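PDB 3NIQ: guanidinopropionase from Pseudomonas aeruginosa, which hydrolyses 3-guanidinopropanoate to beta-alanine and urea with two manganese ions per subunit, acting as a homohexamer of the arginase family. Local coordinates for residues A[211-223]-A[258-272]. Residues are numbered along the deposited sequence; the frame is centred on the assembly and turned at random.
Sequences MEEFVELGVEATL and GGMTSLQAQQLVRGL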
loop_
_atom_site.group_PDB
_atom_site.type_symbol
_atom_site.label_atom_id
_atom_site.label_comp_id
_atom_site.label_asym_id
_atom_site.label_seq_id
_atom_site.Cartn_x
_atom_site.Cartn_y
_atom_site.Cartn_z
ATOM N N MET A 211 26.767 8.378 13.018
ATOM C CA MET A 211 26.540 6.971 12.669
ATOM C C MET A 211 27.849 6.208 12.477
ATOM O O MET A 211 27.992 5.076 12.947
ATOM C CB MET A 211 25.699 6.869 11.390
ATOM C CG MET A 211 25.194 5.496 11.146
ATOM S SD MET A 211 23.931 5.010 12.337
ATOM C CE MET A 211 23.966 3.253 12.040
ATOM N N GLU A 212 28.799 6.835 11.791
ATOM C CA GLU A 212 30.089 6.192 11.502
ATOM C C GLU A 212 30.808 5.827 12.787
ATOM O O GLU A 212 31.323 4.718 12.919
ATOM C CB GLU A 212 30.979 7.095 10.636
ATOM C CG GLU A 212 30.488 7.310 9.201
ATOM C CD GLU A 212 29.212 8.171 9.091
ATOM O OE1 GLU A 212 28.998 9.088 9.925
ATOM O OE2 GLU A 212 28.421 7.923 8.156
ATOM N N GLU A 213 30.803 6.746 13.750
ATOM C CA GLU A 213 31.505 6.512 15.030
ATOM C C GLU A 213 30.759 5.502 15.908
ATOM O O GLU A 213 31.378 4.692 16.612
ATOM C CB GLU A 213 31.741 7.829 15.792
ATOM C CG GLU A 213 32.552 7.622 17.094
ATOM C CD GLU A 213 32.791 8.897 17.889
ATOM O OE1 GLU A 213 32.115 9.934 17.645
ATOM O OE2 GLU A 213 33.672 8.860 18.764
ATOM N N PHE A 214 29.428 5.517 15.827
ATOM C CA PHE A 214 28.621 4.500 16.474
ATOM C C PHE A 214 28.977 3.108 15.973
ATOM O O PHE A 214 29.080 2.161 16.758
ATOM C CB PHE A 214 27.128 4.744 16.244
ATOM C CG PHE A 214 26.262 3.562 16.611
ATOM C CD1 PHE A 214 26.303 3.033 17.895
ATOM C CD2 PHE A 214 25.424 2.961 15.662
ATOM C CE1 PHE A 214 25.517 1.944 18.255
ATOM C CE2 PHE A 214 24.616 1.863 16.018
ATOM C CZ PHE A 214 24.665 1.354 17.315
ATOM N N VAL A 215 29.167 2.989 14.667
ATOM C CA VAL A 215 29.602 1.720 14.068
ATOM C C VAL A 215 31.028 1.314 14.518
ATOM O O VAL A 215 31.265 0.167 14.897
ATOM C CB VAL A 215 29.468 1.758 12.515
ATOM C CG1 VAL A 215 30.245 0.601 11.852
ATOM C CG2 VAL A 215 27.977 1.713 12.113
ATOM N N GLU A 216 31.957 2.256 14.497
ATOM C CA GLU A 216 33.341 1.993 14.971
ATOM C C GLU A 216 33.412 1.574 16.445
ATOM O O GLU A 216 34.174 0.671 16.798
ATOM C CB GLU A 216 34.237 3.213 14.751
ATOM C CG GLU A 216 34.595 3.482 13.294
ATOM C CD GLU A 216 35.066 4.912 13.050
ATOM O OE1 GLU A 216 34.859 5.787 13.923
ATOM O OE2 GLU A 216 35.649 5.168 11.980
ATOM N N LEU A 217 32.613 2.219 17.297
ATOM C CA LEU A 217 32.576 1.906 18.742
ATOM C C LEU A 217 31.804 0.646 19.120
ATOM O O LEU A 217 32.168 -0.062 20.077
ATOM C CB LEU A 217 32.008 3.094 19.539
ATOM C CG LEU A 217 32.849 4.364 19.590
ATOM C CD1 LEU A 217 32.044 5.519 20.187
ATOM C CD2 LEU A 217 34.165 4.157 20.399
ATOM N N GLY A 218 30.724 0.368 18.393
ATOM C CA GLY A 218 29.795 -0.669 18.816
ATOM C C GLY A 218 28.929 -0.158 19.967
ATOM O O GLY A 218 29.198 0.902 20.558
ATOM N N VAL A 219 27.899 -0.931 20.288
ATOM C CA VAL A 219 26.867 -0.551 21.259
ATOM C C VAL A 219 27.415 -0.305 22.665
ATOM O O VAL A 219 27.156 0.737 23.265
ATOM C CB VAL A 219 25.744 -1.634 21.306
ATOM C CG1 VAL A 219 24.805 -1.429 22.509
ATOM C CG2 VAL A 219 24.943 -1.618 19.998
ATOM N N GLU A 220 28.171 -1.270 23.184
ATOM C CA GLU A 220 28.713 -1.175 24.532
ATOM C C GLU A 220 29.539 0.092 24.787
ATOM O O GLU A 220 29.361 0.754 25.802
ATOM C CB GLU A 220 29.518 -2.439 24.884
ATOM C CG GLU A 220 30.305 -2.333 26.201
ATOM C CD GLU A 220 30.757 -3.696 26.743
ATOM O OE1 GLU A 220 30.081 -4.715 26.473
ATOM O OE2 GLU A 220 31.782 -3.744 27.455
ATOM N N ALA A 221 30.452 0.413 23.881
ATOM C CA ALA A 221 31.307 1.568 24.062
ATOM C C ALA A 221 30.539 2.876 23.838
ATOM O O ALA A 221 30.789 3.887 24.516
ATOM C CB ALA A 221 32.526 1.465 23.140
ATOM N N THR A 222 29.570 2.863 22.943
ATOM C CA THR A 222 28.739 4.025 22.709
ATOM C C THR A 222 27.970 4.366 23.987
ATOM O O THR A 222 27.917 5.467 24.425
ATOM C CB THR A 222 27.757 3.776 21.537
ATOM O OG1 THR A 222 28.456 3.797 20.313
ATOM C CG2 THR A 222 26.731 4.798 21.478
ATOM N N LEU A 223 27.444 3.349 24.597
ATOM C CA LEU A 223 26.681 3.479 25.788
ATOM C C LEU A 223 27.527 4.041 26.908
ATOM O O LEU A 223 27.123 4.938 27.597
ATOM C CB LEU A 223 26.200 2.104 26.147
ATOM C CG LEU A 223 25.414 1.823 27.382
ATOM C CD1 LEU A 223 24.107 2.506 27.419
ATOM C CD2 LEU A 223 25.296 0.349 27.537
ATOM N N GLY A 258 20.855 3.963 5.835
ATOM C CA GLY A 258 22.050 3.479 6.552
ATOM C C GLY A 258 22.009 3.846 8.025
ATOM O O GLY A 258 22.966 4.428 8.549
ATOM N N GLY A 259 20.903 3.504 8.694
ATOM C CA GLY A 259 20.708 3.885 10.107
ATOM C C GLY A 259 20.786 2.755 11.111
ATOM O O GLY A 259 21.226 1.660 10.813
ATOM N N MET A 260 20.358 3.057 12.327
ATOM C CA MET A 260 20.385 2.143 13.437
ATOM C C MET A 260 19.356 1.047 13.221
ATOM O O MET A 260 18.345 1.274 12.563
ATOM C CB MET A 260 20.056 2.961 14.696
ATOM C CG MET A 260 20.279 2.279 16.015
ATOM S SD MET A 260 20.162 3.491 17.363
ATOM C CE MET A 260 21.641 4.474 17.153
ATOM N N THR A 261 19.581 -0.139 13.777
ATOM C CA THR A 261 18.512 -1.148 13.742
ATOM C C THR A 261 17.613 -0.997 14.981
ATOM O O THR A 261 18.039 -0.418 15.971
ATOM C CB THR A 261 19.061 -2.580 13.652
ATOM O OG1 THR A 261 19.672 -2.937 14.887
ATOM C CG2 THR A 261 20.103 -2.757 12.497
ATOM N N SER A 262 16.384 -1.518 14.931
ATOM C CA SER A 262 15.497 -1.494 16.104
ATOM C C SER A 262 16.203 -2.220 17.247
ATOM O O SER A 262 16.191 -1.791 18.405
ATOM C CB SER A 262 14.175 -2.215 15.793
ATOM O OG SER A 262 13.379 -1.461 14.906
ATOM N N LEU A 263 16.842 -3.325 16.916
ATOM C CA LEU A 263 17.580 -4.076 17.930
ATOM C C LEU A 263 18.659 -3.217 18.642
ATOM O O LEU A 263 18.749 -3.200 19.870
ATOM C CB LEU A 263 18.214 -5.305 17.276
ATOM C CG LEU A 263 19.264 -6.006 18.126
ATOM C CD1 LEU A 263 18.602 -6.744 19.286
ATOM C CD2 LEU A 263 20.077 -6.962 17.253
ATOM N N GLN A 264 19.467 -2.509 17.860
ATOM C CA GLN A 264 20.466 -1.597 18.427
ATOM C C GLN A 264 19.836 -0.504 19.306
ATOM O O GLN A 264 20.361 -0.191 20.374
ATOM C CB GLN A 264 21.305 -0.975 17.315
ATOM C CG GLN A 264 22.359 -1.911 16.751
ATOM C CD GLN A 264 22.935 -1.388 15.466
ATOM O OE1 GLN A 264 22.325 -0.555 14.770
ATOM N NE2 GLN A 264 24.128 -1.862 15.136
ATOM N N ALA A 265 18.710 0.056 18.865
ATOM C CA ALA A 265 18.004 1.087 19.650
ATOM C C ALA A 265 17.510 0.566 21.001
ATOM O O ALA A 265 17.620 1.255 22.024
ATOM C CB ALA A 265 16.847 1.704 18.844
ATOM N N GLN A 266 16.983 -0.651 21.013
ATOM C CA GLN A 266 16.534 -1.275 22.255
ATOM C C GLN A 266 17.720 -1.498 23.189
ATOM O O GLN A 266 17.636 -1.226 24.384
ATOM C CB GLN A 266 15.827 -2.606 21.977
ATOM C CG GLN A 266 14.404 -2.474 21.415
ATOM C CD GLN A 266 13.788 -3.831 21.115
ATOM O OE1 GLN A 266 14.346 -4.612 20.354
ATOM N NE2 GLN A 266 12.626 -4.110 21.707
ATOM N N GLN A 267 18.824 -1.995 22.647
ATOM C CA GLN A 267 20.014 -2.243 23.472
ATOM C C GLN A 267 20.549 -0.932 24.055
ATOM O O GLN A 267 20.933 -0.866 25.220
ATOM C CB GLN A 267 21.123 -2.924 22.659
ATOM C CG GLN A 267 20.755 -4.333 22.148
ATOM C CD GLN A 267 21.782 -4.891 21.152
ATOM O OE1 GLN A 267 22.332 -4.162 20.311
ATOM N NE2 GLN A 267 22.019 -6.189 21.225
ATOM N N LEU A 268 20.574 0.121 23.250
ATOM C CA LEU A 268 21.103 1.393 23.762
ATOM C C LEU A 268 20.201 1.968 24.851
ATOM O O LEU A 268 20.685 2.413 25.902
ATOM C CB LEU A 268 21.312 2.380 22.621
ATOM C CG LEU A 268 22.440 1.940 21.682
ATOM C CD1 LEU A 268 22.342 2.673 20.355
ATOM C CD2 LEU A 268 23.800 2.224 22.329
ATOM N N VAL A 269 18.888 1.941 24.620
ATOM C CA VAL A 269 17.949 2.481 25.601
ATOM C C VAL A 269 17.980 1.679 26.920
ATOM O O VAL A 269 18.023 2.255 28.011
ATOM C CB VAL A 269 16.515 2.609 25.007
ATOM C CG1 VAL A 269 15.495 2.878 26.096
ATOM C CG2 VAL A 269 16.501 3.739 24.003
ATOM N N ARG A 270 17.982 0.358 26.822
ATOM C CA ARG A 270 18.078 -0.490 28.016
ATOM C C ARG A 270 19.312 -0.170 28.884
ATOM O O ARG A 270 19.236 -0.187 30.102
ATOM C CB ARG A 270 18.084 -1.969 27.613
ATOM C CG ARG A 270 16.692 -2.466 27.179
ATOM C CD ARG A 270 16.790 -3.743 26.347
ATOM N NE ARG A 270 15.513 -4.064 25.722
ATOM C CZ ARG A 270 15.296 -5.143 24.986
ATOM N NH1 ARG A 270 16.259 -6.032 24.811
ATOM N NH2 ARG A 270 14.093 -5.350 24.448
ATOM N N GLY A 271 20.437 0.121 28.243
ATOM C CA GLY A 271 21.682 0.483 28.933
ATOM C C GLY A 271 21.652 1.841 29.627
ATOM O O GLY A 271 22.620 2.228 30.305
ATOM N N LEU A 272 20.536 2.557 29.487
ATOM C CA LEU A 272 20.337 3.823 30.188
ATOM C C LEU A 272 19.746 3.626 31.588
ATOM O O LEU A 272 19.490 4.595 32.311
ATOM C CB LEU A 272 19.459 4.766 29.366
ATOM C CG LEU A 272 20.043 5.156 28.009
ATOM C CD1 LEU A 272 19.130 6.130 27.268
ATOM C CD2 LEU A 272 21.415 5.761 28.156
#
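Two helices flanking the parallel sheet of the arginase fold, 211-230 and 262-270, meet through Phe214, Val219 and Leu223 on one and Gln264, Gln267 and Leu268 on the other; the axes of 211-223 and 262-270 come within 9.9 Å, with their N-to-C directions 30° apart. Phe214 holds its CG anti to the backbone N (chi1 167°), which carries the ring across to helix 262-270. Met260, in the loop that leads into that helix, sets its CE over one face, offset toward the rim and 4.1 Å from Phe214 CE2, the sulfur oblique to the ring in a Met-aromatic contact. The amide of Gln264 comes to the ring edge, its plane turned 74° from the ring, with OE1 in the ring plane and 3.6 Å from Phe214 CE2. That amide is held in place by a capping box: Gln264 OE1 accepts from Thr261 N (2.9 Å), while Gln264 N donates to Thr261 OG1, closing the first turn of helix 262-270. Leu268 and Phe214 reach toward each other from opposite directions; Leu268 gives CD1 to the ring and CD2 to Thr222 CG2 and Val219 CG1 (3.8 Å), while Val219 CG2 turns to Gln267 OE1. In the arginase fold the loops after the strands build the dimanganese site, and the side chain of Met260 is about 9 Å from that of the manganese ligand Asp148. Met211, bent at chi2, lays CE on the Gly259-Met260 peptide, 3.4 Å from Gly259 C. Helix 211-230 kinks after Gly218, whose carbonyl oxygen takes both Thr222 N and OG1. Beyond the kink, Leu223 CD1 packs on the C-terminal end of helix 262-270, 3.3 Å from Gly271 O, an oxygen that also receives Arg227 NH1.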